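PDB 3QH4: esterase LipW from Mycobacterium marinum, which probably hydrolyses ester substrates as a member of the hormone-sensitive-lipase-like branch of the alpha/beta hydrolases, with strict substrate selectivity. Local coordinates for residues R79-P82 / T83-V87; I140-L143 / T144-G148. All blocks are in the same frame, centred on the assembly; numbering follows the deposited sequence.

Contact 1: residues R79-P82 / T83-V87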
loop_
_atom_site.group_PDB
_atom_site.type_symbol
_atom_site.label_atom_id
_atom_site.label_comp_id
_atom_site.label_asym_id
_atom_site.label_seq_id
_atom_site.Cartn_x
_atom_site.Cartn_y
_atom_site.Cartn_z
ATOM N N ARG A 79 -13.105 12.122 -2.493
ATOM C CA ARG A 79 -14.515 11.835 -2.258
ATOM C C ARG A 79 -15.207 11.554 -3.604
ATOM O O ARG A 79 -15.234 12.413 -4.508
ATOM C CB ARG A 79 -15.208 12.960 -1.479
ATOM C CG ARG A 79 -14.640 13.208 -0.060
ATOM C CD ARG A 79 -15.345 14.377 0.565
ATOM N NE ARG A 79 -15.145 14.505 2.003
ATOM C CZ ARG A 79 -14.229 15.291 2.562
ATOM N NH1 ARG A 79 -13.392 15.997 1.801
ATOM N NH2 ARG A 79 -14.135 15.361 3.892
ATOM N N ALA A 80 -15.758 10.355 -3.737
ATOM C CA ALA A 80 -16.491 9.963 -4.942
ATOM C C ALA A 80 -17.838 9.310 -4.611
ATOM O O ALA A 80 -18.309 8.380 -5.327
ATOM C CB ALA A 80 -15.653 9.044 -5.794
ATOM N N ALA A 81 -18.424 9.748 -3.504
ATOM C CA ALA A 81 -19.755 9.295 -3.107
ATOM C C ALA A 81 -20.384 10.346 -2.216
ATOM O O ALA A 81 -19.664 11.096 -1.548
ATOM C CB ALA A 81 -19.671 7.956 -2.366
ATOM N N PRO A 82 -21.726 10.424 -2.205
ATOM C CA PRO A 82 -22.394 11.394 -1.322
ATOM C C PRO A 82 -22.221 11.053 0.157
ATOM O O PRO A 82 -21.981 9.876 0.512
ATOM C CB PRO A 82 -23.881 11.282 -1.716
ATOM C CG PRO A 82 -23.875 10.658 -3.085
ATOM C CD PRO A 82 -22.681 9.729 -3.095
ATOM N N THR A 83 -22.328 12.086 0.995
ATOM C CA THR A 83 -22.292 11.935 2.442
ATOM C C THR A 83 -23.528 11.154 2.909
ATOM O O THR A 83 -24.606 11.288 2.318
ATOM C CB THR A 83 -22.241 13.319 3.158
ATOM O OG1 THR A 83 -23.342 14.114 2.706
ATOM C CG2 THR A 83 -20.959 14.070 2.826
ATOM N N PRO A 84 -23.372 10.285 3.924
ATOM C CA PRO A 84 -22.116 9.851 4.547
ATOM C C PRO A 84 -21.530 8.700 3.732
ATOM O O PRO A 84 -22.217 7.712 3.460
ATOM C CB PRO A 84 -22.554 9.358 5.943
ATOM C CG PRO A 84 -24.030 9.582 6.029
ATOM C CD PRO A 84 -24.524 9.680 4.606
ATOM N N ALA A 85 -20.280 8.862 3.319
ATOM C CA ALA A 85 -19.636 7.958 2.392
ATOM C C ALA A 85 -18.870 6.875 3.165
ATOM O O ALA A 85 -18.237 7.178 4.197
ATOM C CB ALA A 85 -18.684 8.760 1.512
ATOM N N PRO A 86 -18.915 5.618 2.681
ATOM C CA PRO A 86 -17.992 4.615 3.235
ATOM C C PRO A 86 -16.570 5.108 2.972
ATOM O O PRO A 86 -16.355 5.862 2.038
ATOM C CB PRO A 86 -18.297 3.359 2.419
ATOM C CG PRO A 86 -18.927 3.842 1.163
ATOM C CD PRO A 86 -19.629 5.121 1.484
ATOM N N VAL A 87 -15.612 4.708 3.801
ATOM C CA VAL A 87 -14.309 5.383 3.740
ATOM C C VAL A 87 -13.176 4.382 3.887
ATOM O O VAL A 87 -13.283 3.427 4.673
ATOM C CB VAL A 87 -14.212 6.509 4.831
ATOM C CG1 VAL A 87 -14.441 5.962 6.247
ATOM C CG2 VAL A 87 -12.853 7.257 4.753
#

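Contact 2: residues I140-L143 / T144-G148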
loop_
_atom_site.group_PDB
_atom_site.type_symbol
_atom_site.label_atom_id
_atom_site.label_comp_id
_atom_site.label_asym_id
_atom_site.label_seq_id
_atom_site.Cartn_x
_atom_site.Cartn_y
_atom_site.Cartn_z
ATOM N N ILE A 140 -2.297 5.231 12.461
ATOM C CA ILE A 140 -3.267 5.073 13.560
ATOM C C ILE A 140 -3.902 6.401 13.892
ATOM O O ILE A 140 -5.118 6.488 14.093
ATOM C CB ILE A 140 -2.593 4.433 14.815
ATOM C CG1 ILE A 140 -2.325 2.942 14.521
ATOM C CG2 ILE A 140 -3.467 4.653 16.080
ATOM C CD1 ILE A 140 -1.394 2.206 15.518
ATOM N N GLU A 141 -3.075 7.440 13.912
ATOM C CA GLU A 141 -3.542 8.787 14.189
ATOM C C GLU A 141 -4.598 9.193 13.160
ATOM O O GLU A 141 -5.661 9.736 13.534
ATOM C CB GLU A 141 -2.350 9.752 14.163
ATOM C CG GLU A 141 -2.681 11.177 14.563
ATOM C CD GLU A 141 -2.611 11.436 16.073
ATOM O OE1 GLU A 141 -2.570 10.474 16.884
ATOM O OE2 GLU A 141 -2.601 12.628 16.444
ATOM N N VAL A 142 -4.330 8.897 11.880
ATOM C CA VAL A 142 -5.276 9.253 10.829
ATOM C C VAL A 142 -6.553 8.444 10.955
ATOM O O VAL A 142 -7.643 9.007 10.889
ATOM C CB VAL A 142 -4.673 9.145 9.406
ATOM C CG1 VAL A 142 -5.762 9.385 8.316
ATOM C CG2 VAL A 142 -3.549 10.172 9.273
ATOM N N LEU A 143 -6.429 7.142 11.166
ATOM C CA LEU A 143 -7.633 6.314 11.300
ATOM C C LEU A 143 -8.527 6.790 12.471
ATOM O O LEU A 143 -9.746 6.876 12.321
ATOM C CB LEU A 143 -7.277 4.836 11.464
ATOM C CG LEU A 143 -8.520 3.915 11.498
ATOM C CD1 LEU A 143 -8.157 2.643 10.739
ATOM C CD2 LEU A 143 -8.929 3.627 12.923
ATOM N N THR A 144 -7.922 7.089 13.621
ATOM C CA THR A 144 -8.684 7.595 14.790
ATOM C C THR A 144 -9.417 8.900 14.458
ATOM O O THR A 144 -10.575 9.101 14.853
ATOM C CB THR A 144 -7.732 7.775 16.015
ATOM O OG1 THR A 144 -7.177 6.500 16.341
ATOM C CG2 THR A 144 -8.495 8.330 17.251
ATOM N N TRP A 145 -8.735 9.769 13.718
ATOM C CA TRP A 145 -9.268 11.066 13.321
ATOM C C TRP A 145 -10.432 10.914 12.335
ATOM O O TRP A 145 -11.449 11.621 12.442
ATOM C CB TRP A 145 -8.128 11.878 12.723
ATOM C CG TRP A 145 -8.466 13.204 12.143
ATOM C CD1 TRP A 145 -8.490 14.410 12.804
ATOM C CD2 TRP A 145 -8.737 13.499 10.763
ATOM N NE1 TRP A 145 -8.783 15.425 11.925
ATOM C CE2 TRP A 145 -8.924 14.904 10.667
ATOM C CE3 TRP A 145 -8.819 12.722 9.594
ATOM C CZ2 TRP A 145 -9.214 15.538 9.461
ATOM C CZ3 TRP A 145 -9.100 13.347 8.408
ATOM C CH2 TRP A 145 -9.288 14.744 8.338
ATOM N N VAL A 146 -10.308 9.966 11.403
ATOM C CA VAL A 146 -11.364 9.667 10.447
ATOM C C VAL A 146 -12.635 9.263 11.180
ATOM O O VAL A 146 -13.718 9.756 10.876
ATOM C CB VAL A 146 -10.901 8.558 9.448
ATOM C CG1 VAL A 146 -12.056 7.947 8.697
ATOM C CG2 VAL A 146 -9.845 9.149 8.512
ATOM N N VAL A 147 -12.492 8.391 12.169
ATOM C CA VAL A 147 -13.654 7.888 12.875
ATOM C C VAL A 147 -14.179 8.965 13.831
ATOM O O VAL A 147 -15.389 9.219 13.873
ATOM C CB VAL A 147 -13.308 6.576 13.613
ATOM C CG1 VAL A 147 -14.451 6.146 14.554
ATOM C CG2 VAL A 147 -12.978 5.462 12.607
ATOM N N GLY A 148 -13.276 9.641 14.544
ATOM C CA GLY A 148 -13.694 10.617 15.567
ATOM C C GLY A 148 -14.398 11.800 14.939
ATOM O O GLY A 148 -15.265 12.451 15.573
#

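Contact 1: residues R79-P82 / T83-V87
Ala81 and Ala85 face each other across the turn that carries the chain from strand 72-79 into strand 85-91 of the alpha/beta hydrolase sheet. Their methyl groups point at one another, CB of Ala81 lying 4.1 Å from CB of Ala85. CB of Ala85 also touches the carbonyl O of Pro82 at 3.6 Å. No hydrogen bond closes the turn; O of Pro82 comes within 3.4 Å of N of Ala85, but the angle is too poor for one. The peptide bond between Thr83 and Pro84 is cis, within the exposed part of this reversal. Beyond the turn, Ala85 is tied by backbone hydrogen bonds to Gly154 and Asp156, while Ala80 bonds to Cys117 just before strand 118-122. The side chain of Thr83 points away from residues 79-82 overall, yet its base still touches them, CB of Thr83 lying 3.8 Å from the carbonyl C of Pro82. From there the methyl CG2 turns anti to the carbonyl carbon of Thr83, and chi1 of 55° sets OG1 between its own N and carbonyl carbon, so that OG1 of Thr83 ends 4.1 Å from the carbonyl C of Pro82.

Contact 2: residues I140-L143 / T144-G148
Thr144 grips the carbonyl of Ile140 twice, one turn back along helix 134-148. Its backbone N gives a straight hydrogen bond to O of Ile140 (2.9 Å, N-H...O angle 169°), and its hydroxyl OG1 donates to the same oxygen at 3.0 Å, reaching it from above the carbonyl plane, 38° out of it. The side chain can do this because chi1 of -61° sets OG1 beside the backbone N, facing back along the helix, and the same turn leaves CG2 of Ile140 4.2 Å from OG1.

On the buried side, CG1 of Val142 meets CG2 of Val146 at 4.1 Å, the two branched side chains crossing at a slant. CG2 of Val146 also rests 3.2 Å from O of Val142, whose carbonyl accepts the backbone N-H of Val146 almost end-on. CB of Trp145 lies 3.4 Å from both O of Glu141 and O of Val142; with CG anti to the backbone N, the indole leads away from the helix, and O of Val142 sits at the ring edge, near its plane. CD2 of Leu143 and CG2 of Val147 form a looser pair at 4.5 Å.

Further out, Val142 packs on Val73, Val75, Val120 and Val122, and Val146 on Val120, while Trp145 lies on Asp63, Val65 and Ile77. Leu143 and Val147 both touch Pro185 on another flank. The pattern is that of an amphipathic alpha helix, here one of those flanking the central sheet of the alpha/beta hydrolase fold.

In the fold
Contact 1 comes first along the chain, at the turn between strands 72-79 and 85-91; contact 2 follows on helix 134-148, after strand 118-122. Their centres are 16 Å apart and lie on the same side of the chain's centre. They meet directly where CG1 of Val87, at the end of the first, packs 4.0 Å from CG1 of Val146 in the second. Strand 118-122 sits between strands 72-79 and 85-91 in the sheet, and its Val120 touches both Val87 and Val146. The turn thus delivers a central strand to the sheet, and the helix covers a face of it, joining neighbouring parts of one alpha/beta hydrolase core.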